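Ferrous iron transport protein B (Escherichia coli, PDB 3I8S) takes up ferrous iron across the inner membrane in a GTP-driven process, this chain being its cytosolic GTP-binding domain. Local coordinates at residues G31-V36 / C78-S83; L206-L209 / S215-Y218. All blocks are in the same frame, centred on the assembly; numbering follows the deposited sequence.

Interaction 1. Residues G31-V36 / C78-S83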
ATOM      1  N   GLY A  31     -14.343   8.897 -15.467  1.00 26.32           N
ATOM      2  CA  GLY A  31     -14.592  10.313 -15.245  1.00 26.50           C
ATOM      3  C   GLY A  31     -13.261  10.876 -14.821  1.00 25.65           C
ATOM      4  O   GLY A  31     -12.229  10.376 -15.230  1.00 24.64           O
ATOM      5  N   ASN A  32     -13.299  11.964 -14.060  1.00 26.03           N
ATOM      6  CA  ASN A  32     -12.094  12.548 -13.490  0.50 25.77           C
ATOM      7  C   ASN A  32     -12.204  12.551 -11.982  1.00 25.50           C
ATOM      8  O   ASN A  32     -13.311  12.592 -11.445  1.00 24.62           O
ATOM      9  CB  ASN A  32     -11.885  13.963 -13.993  0.50 26.43           C
ATOM     10  CG  ASN A  32     -11.481  14.008 -15.461  0.50 28.18           C
ATOM     11  OD1 ASN A  32     -11.733  13.067 -16.210  0.50 33.08           O
ATOM     12  ND2 ASN A  32     -10.860  15.092 -15.873  0.50 29.76           N
ATOM     13  N   TRP A  33     -11.058  12.484 -11.317  1.00 23.92           N
ATOM     14  CA  TRP A  33     -10.999  12.597  -9.865  1.00 24.67           C
ATOM     15  C   TRP A  33     -11.480  14.006  -9.533  1.00 24.11           C
ATOM     16  O   TRP A  33     -11.169  14.939 -10.255  1.00 26.35           O
ATOM     17  CB  TRP A  33      -9.577  12.345  -9.334  1.00 22.97           C
ATOM     18  CG  TRP A  33      -9.225  10.932  -9.376  1.00 21.63           C
ATOM     19  CD1 TRP A  33      -8.604  10.277 -10.393  1.00 22.41           C
ATOM     20  CD2 TRP A  33      -9.545   9.955  -8.406  1.00 20.98           C
ATOM     21  NE1 TRP A  33      -8.517   8.937 -10.112  1.00 23.38           N
ATOM     22  CE2 TRP A  33      -9.065   8.715  -8.880  1.00 21.97           C
ATOM     23  CE3 TRP A  33     -10.185   9.998  -7.162  1.00 24.77           C
ATOM     24  CZ2 TRP A  33      -9.213   7.539  -8.175  1.00 24.47           C
ATOM     25  CZ3 TRP A  33     -10.290   8.825  -6.441  1.00 23.36           C
ATOM     26  CH2 TRP A  33      -9.815   7.610  -6.955  1.00 24.08           C
ATOM     27  N   ALA A  34     -12.273  14.153  -8.473  1.00 24.88           N
ATOM     28  CA  ALA A  34     -12.881  15.454  -8.138  1.00 26.82           C
ATOM     29  C   ALA A  34     -11.834  16.552  -8.037  1.00 27.29           C
ATOM     30  O   ALA A  34     -10.853  16.393  -7.322  1.00 28.53           O
ATOM     31  CB  ALA A  34     -13.665  15.370  -6.822  1.00 27.46           C
ATOM     32  N   GLY A  35     -12.058  17.622  -8.793  1.00 28.82           N
ATOM     33  CA  GLY A  35     -11.272  18.847  -8.716  1.00 29.38           C
ATOM     34  C   GLY A  35      -9.988  18.866  -9.523  1.00 30.12           C
ATOM     35  O   GLY A  35      -9.263  19.869  -9.496  1.00 30.83           O
ATOM     36  N   VAL A  36      -9.696  17.781 -10.240  1.00 30.11           N
ATOM     37  CA  VAL A  36      -8.501  17.700 -11.068  1.00 30.28           C
ATOM     38  C   VAL A  36      -8.825  17.033 -12.406  1.00 30.45           C
ATOM     39  O   VAL A  36      -9.914  16.497 -12.598  1.00 31.16           O
ATOM     40  CB  VAL A  36      -7.372  16.939 -10.347  1.00 30.49           C
ATOM     41  CG1 VAL A  36      -7.006  17.637  -9.043  1.00 31.37           C
ATOM     42  CG2 VAL A  36      -7.765  15.448 -10.090  1.00 28.55           C
ATOM     43  N   CYS A  78      -3.122   8.355  -2.133  1.00 24.86           N
ATOM     44  CA  CYS A  78      -3.132   8.530  -0.700  1.00 23.78           C
ATOM     45  C   CYS A  78      -4.492   9.040  -0.140  1.00 23.47           C
ATOM     46  O   CYS A  78      -5.016   8.552   0.842  1.00 23.19           O
ATOM     47  CB  CYS A  78      -2.031   9.520  -0.340  1.00 25.45           C
ATOM     48  SG  CYS A  78      -1.780   9.688   1.391  1.00 28.83           S
ATOM     49  N   HIS A  79      -5.055  10.032  -0.800  1.00 22.36           N
ATOM     50  CA  HIS A  79      -6.282  10.620  -0.337  1.00 21.39           C
ATOM     51  C   HIS A  79      -7.406   9.563  -0.386  1.00 21.52           C
ATOM     52  O   HIS A  79      -8.180   9.431   0.544  1.00 22.26           O
ATOM     53  CB  HIS A  79      -6.612  11.805  -1.228  1.00 20.91           C
ATOM     54  CG  HIS A  79      -7.954  12.396  -0.970  1.00 19.89           C
ATOM     55  ND1 HIS A  79      -9.082  11.988  -1.641  1.00 22.26           N
ATOM     56  CD2 HIS A  79      -8.363  13.304  -0.066  1.00 22.47           C
ATOM     57  CE1 HIS A  79     -10.119  12.667  -1.203  1.00 22.09           C
ATOM     58  NE2 HIS A  79      -9.711  13.476  -0.249  1.00 21.56           N
ATOM     59  N   TYR A  80      -7.480   8.796  -1.457  1.00 21.49           N
ATOM     60  CA  TYR A  80      -8.500   7.730  -1.524  1.00 22.03           C
ATOM     61  C   TYR A  80      -8.324   6.700  -0.417  1.00 21.95           C
ATOM     62  O   TYR A  80      -9.250   6.325   0.291  1.00 21.50           O
ATOM     63  CB  TYR A  80      -8.427   7.010  -2.853  1.00 22.70           C
ATOM     64  CG  TYR A  80      -9.537   6.004  -3.008  1.00 22.63           C
ATOM     65  CD1 TYR A  80     -10.816   6.417  -3.373  1.00 24.68           C
ATOM     66  CD2 TYR A  80      -9.306   4.662  -2.760  1.00 24.65           C
ATOM     67  CE1 TYR A  80     -11.858   5.477  -3.486  1.00 25.72           C
ATOM     68  CE2 TYR A  80     -10.315   3.716  -2.875  1.00 24.12           C
ATOM     69  CZ  TYR A  80     -11.581   4.134  -3.275  1.00 26.09           C
ATOM     70  OH  TYR A  80     -12.613   3.189  -3.325  1.00 28.26           O
ATOM     71  N   ILE A  81      -7.092   6.293  -0.233  1.00 23.52           N
ATOM     72  CA  ILE A  81      -6.789   5.220   0.715  0.50 23.61           C
ATOM     73  C   ILE A  81      -7.175   5.692   2.140  1.00 24.01           C
ATOM     74  O   ILE A  81      -7.786   4.939   2.906  1.00 24.73           O
ATOM     75  CB  ILE A  81      -5.296   4.728   0.500  0.50 24.08           C
ATOM     76  CG1 ILE A  81      -5.023   4.284  -0.980  0.50 23.81           C
ATOM     77  CG2 ILE A  81      -4.884   3.632   1.486  0.50 23.97           C
ATOM     78  CD1 ILE A  81      -5.444   2.879  -1.379  0.50 28.49           C
ATOM     79  N   LEU A  82      -6.914   6.971   2.480  1.00 22.97           N
ATOM     80  CA  LEU A  82      -7.261   7.540   3.797  0.50 22.66           C
ATOM     81  C   LEU A  82      -8.746   7.885   3.955  1.00 21.99           C
ATOM     82  O   LEU A  82      -9.211   8.165   5.040  1.00 22.52           O
ATOM     83  CB  LEU A  82      -6.458   8.809   4.075  0.50 23.11           C
ATOM     84  CG  LEU A  82      -4.953   8.721   4.317  0.50 24.12           C
ATOM     85  CD1 LEU A  82      -4.218   8.112   3.168  0.50 24.24           C
ATOM     86  CD2 LEU A  82      -4.423  10.115   4.613  0.50 21.97           C
ATOM     87  N   SER A  83      -9.487   7.884   2.854  1.00 22.39           N
ATOM     88  CA  SER A  83     -10.884   8.285   2.861  1.00 22.77           C
ATOM     89  C   SER A  83     -11.760   7.247   3.531  1.00 22.89           C
ATOM     90  O   SER A  83     -12.831   7.583   4.043  1.00 21.83           O
ATOM     91  CB  SER A  83     -11.408   8.483   1.422  1.00 22.51           C
ATOM     92  OG  SER A  83     -11.643   7.235   0.810  1.00 20.77           O
TER
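Trp33 and Tyr80 carry this contact between them, through their two aromatic side chains. Trp33 follows strand 28-32, the outermost strand on its side of the central sheet. Tyr80 lies near the C-terminal end of helix 72-83. The touching part of the indole is the outer rim of its six-membered ring. CH2 of Trp33 comes 3.9 Å from CD1 of Tyr80, and CZ3 of Trp33 is equally near that carbon. CD1 sits at the indole edge, close to the indole plane. The planes stand at 77° with centroids 5.9 Å apart, an oblique aromatic pair. Trp33 holds CG opposite its carbonyl carbon, chi1 -74°, and this carries the indole across to the helix.

The polar bonds stay on their own side of the contact. A type II beta turn runs from Trp33 to Val36, closed by Val36 N to Trp33 O at 3.2 Å. On the helix, Tyr80 O accepts twice. Ser83 N donates to Tyr80 O at 3.0 Å. Ser83 OG donates to Tyr80 O at 2.6 Å. The hydroxyl approaches in the carbonyl plane on a lone pair, at a C=O...O angle of 135°. Ser83 OG is also hydrogen-bonded to Asp85 N.

Other residues complete the surroundings. Leu57 touches both rings, Ile76 packs on Trp33, and Arg40 makes a cation-pi contact with the indole.

Gly35 and Val36 belong to a predicted GTP-binding segment, and Leu57 to another. The contact thus sets a loop that probably lines the nucleotide site against a helix of the G domain. Between the segments it is apolar and small, 77 Å² in all. Its chemistry is van der Waals contact between buried rings, with no polar bond to fix the loop to the helix.

Interaction 2. Residues L206-L209 / S215-Y218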
ATOM      1  N   LEU A 206       4.335   9.688  11.712  1.00 21.79           N
ATOM      2  CA  LEU A 206       5.640   9.332  11.131  1.00 22.88           C
ATOM      3  C   LEU A 206       5.850  10.042   9.788  1.00 22.99           C
ATOM      4  O   LEU A 206       6.933  10.538   9.508  1.00 23.86           O
ATOM      5  CB  LEU A 206       5.749   7.819  10.957  1.00 23.58           C
ATOM      6  CG  LEU A 206       6.341   6.985  12.085  1.00 28.10           C
ATOM      7  CD1 LEU A 206       6.598   5.570  11.581  1.00 34.00           C
ATOM      8  CD2 LEU A 206       7.641   7.606  12.645  1.00 28.94           C
ATOM      9  N   GLN A 207       4.786  10.151   8.973  1.00 21.82           N
ATOM     10  CA  GLN A 207       4.892  10.866   7.716  1.00 21.89           C
ATOM     11  C   GLN A 207       5.251  12.325   7.952  1.00 22.18           C
ATOM     12  O   GLN A 207       6.063  12.901   7.211  1.00 23.02           O
ATOM     13  CB  GLN A 207       3.600  10.751   6.904  1.00 22.46           C
ATOM     14  CG  GLN A 207       3.330   9.341   6.468  1.00 23.19           C
ATOM     15  CD  GLN A 207       4.336   8.904   5.452  1.00 27.05           C
ATOM     16  OE1 GLN A 207       5.073   7.962   5.660  1.00 25.31           O
ATOM     17  NE2 GLN A 207       4.369   9.620   4.315  1.00 29.55           N
ATOM     18  N   MET A 208       4.670  12.930   8.984  1.00 21.87           N
ATOM     19  CA  MET A 208       4.939  14.345   9.257  1.00 22.85           C
ATOM     20  C   MET A 208       6.398  14.538   9.714  1.00 21.72           C
ATOM     21  O   MET A 208       7.069  15.497   9.323  1.00 22.41           O
ATOM     22  CB  MET A 208       3.995  14.874  10.340  1.00 22.13           C
ATOM     23  CG  MET A 208       2.516  14.977   9.957  1.00 26.20           C
ATOM     24  SD  MET A 208       1.532  15.390  11.423  1.00 27.92           S
ATOM     25  CE  MET A 208       2.115  17.036  11.714  1.00 29.70           C
ATOM     26  N   LEU A 209       6.867  13.638  10.548  1.00 22.72           N
ATOM     27  CA  LEU A 209       8.274  13.662  10.992  1.00 23.22           C
ATOM     28  C   LEU A 209       9.256  13.459   9.817  1.00 23.88           C
ATOM     29  O   LEU A 209      10.347  14.015   9.820  1.00 23.97           O
ATOM     30  CB  LEU A 209       8.514  12.583  12.045  1.00 23.18           C
ATOM     31  CG  LEU A 209       7.725  12.742  13.355  1.00 21.68           C
ATOM     32  CD1 LEU A 209       7.789  11.475  14.232  1.00 24.90           C
ATOM     33  CD2 LEU A 209       8.222  13.964  14.111  1.00 23.95           C
ATOM     34  N   SER A 215       0.372  15.153   4.709  1.00 22.84           N
ATOM     35  CA  SER A 215      -0.033  14.457   5.938  0.50 23.02           C
ATOM     36  C   SER A 215      -0.428  15.442   7.031  1.00 22.68           C
ATOM     37  O   SER A 215      -1.255  15.140   7.893  1.00 24.01           O
ATOM     38  CB  SER A 215       1.092  13.528   6.431  0.50 22.71           C
ATOM     39  OG  SER A 215       2.218  14.260   6.923  0.50 22.43           O
ATOM     40  N   ARG A 216       0.170  16.636   7.016  1.00 22.76           N
ATOM     41  CA  ARG A 216      -0.147  17.628   8.042  1.00 23.80           C
ATOM     42  C   ARG A 216      -1.576  18.054   8.001  1.00 23.00           C
ATOM     43  O   ARG A 216      -2.160  18.363   9.032  1.00 23.31           O
ATOM     44  CB  ARG A 216       0.694  18.876   7.871  1.00 24.08           C
ATOM     45  CG  ARG A 216       2.134  18.619   8.094  1.00 25.32           C
ATOM     46  CD  ARG A 216       2.926  19.936   8.195  1.00 27.65           C
ATOM     47  NE  ARG A 216       4.337  19.714   7.841  1.00 29.68           N
ATOM     48  CZ  ARG A 216       5.281  20.653   7.877  1.00 32.76           C
ATOM     49  NH1 ARG A 216       4.982  21.899   8.243  1.00 35.21           N
ATOM     50  NH2 ARG A 216       6.530  20.345   7.536  1.00 33.58           N
ATOM     51  N   ALA A 217      -2.107  18.140   6.784  1.00 22.94           N
ATOM     52  CA  ALA A 217      -3.493  18.517   6.524  1.00 23.18           C
ATOM     53  C   ALA A 217      -4.496  17.621   7.245  1.00 22.94           C
ATOM     54  O   ALA A 217      -5.570  18.075   7.626  1.00 22.32           O
ATOM     55  CB  ALA A 217      -3.758  18.477   4.977  1.00 22.13           C
ATOM     56  N   TYR A 218      -4.158  16.344   7.384  1.00 22.18           N
ATOM     57  CA  TYR A 218      -5.013  15.382   8.095  1.00 23.86           C
ATOM     58  C   TYR A 218      -4.947  15.451   9.620  1.00 25.00           C
ATOM     59  O   TYR A 218      -5.891  15.027  10.305  1.00 25.65           O
ATOM     60  CB  TYR A 218      -4.668  13.975   7.667  1.00 22.60           C
ATOM     61  CG  TYR A 218      -5.091  13.641   6.275  1.00 22.04           C
ATOM     62  CD1 TYR A 218      -4.291  13.957   5.173  1.00 21.68           C
ATOM     63  CD2 TYR A 218      -6.289  12.974   6.055  1.00 20.54           C
ATOM     64  CE1 TYR A 218      -4.715  13.621   3.867  1.00 20.01           C
ATOM     65  CE2 TYR A 218      -6.712  12.661   4.807  1.00 22.73           C
ATOM     66  CZ  TYR A 218      -5.920  12.947   3.708  1.00 22.57           C
ATOM     67  OH  TYR A 218      -6.441  12.588   2.467  1.00 22.80           O
TER
HETATM   68  O   HOH W   1       5.744  17.290   7.592  1.00 19.77           O
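Two consecutive helices joined by a short turn, in the FeoB cytosolic helical domain, bring Met208 of helix 198-210 against Ser215 and Arg216 of the short, weakly bonded helix 213-218. The backbones are close, with CA of Met208 6.0 Å from CA of Ser215. Met208 CG lies 3.1 Å from Ser215 OG, in one of two conformers of the serine, so the closeness of this approach is doubtful. Ser215 places OG between its backbone N and carbonyl carbon, chi1 69°, and bonds it to Asp212 O in the connecting turn. CB of Gln207 packs 3.8 Å from CB of Ser215. The amide of Gln207 leads away and is hydrogen-bonded to Arg248, Asp212, Thr64 and Gln107.

Farther out, the Met208 chain bends at chi3 (68°). Met208 CE then lies 4.0 Å from Arg216 CG, on the aliphatic part of that chain. Leu226 touches both side chains.

One water joins the two helices. It donates to Met208 O at 2.8 Å and accepts from Arg216 NE, also at 2.8 Å. The water lies at the edge of the guanidinium, in its plane. The Arg216 chain is extended from CG to NE, which carries NE out to it.

The direct contact is therefore packing, and the polar link is indirect. The water satisfies a helix carbonyl and Arg216 NE together, while Ser215 spends its hydroxyl on the turn.

Overall arrangement
From the N terminus, the chain first closes interaction 1. It joins the end of strand 28-32 and the turn after it to helix 72-83, across a loop holding strands 39-46 and 51-56. The chain then finishes the central sheet before entering the helical domain. There interaction 2 closes a much shorter loop, between helices 198-210 and 213-218. The two contacts are in series, neither nested nor crossed, with centres about 18 Å apart. Interaction 1 ties parts of the G domain together, and interaction 2 parts of the helical domain. They meet where Tyr218 packs on His79 and Leu82, which joins helix 213-218 to helix 72-83 across the domain boundary.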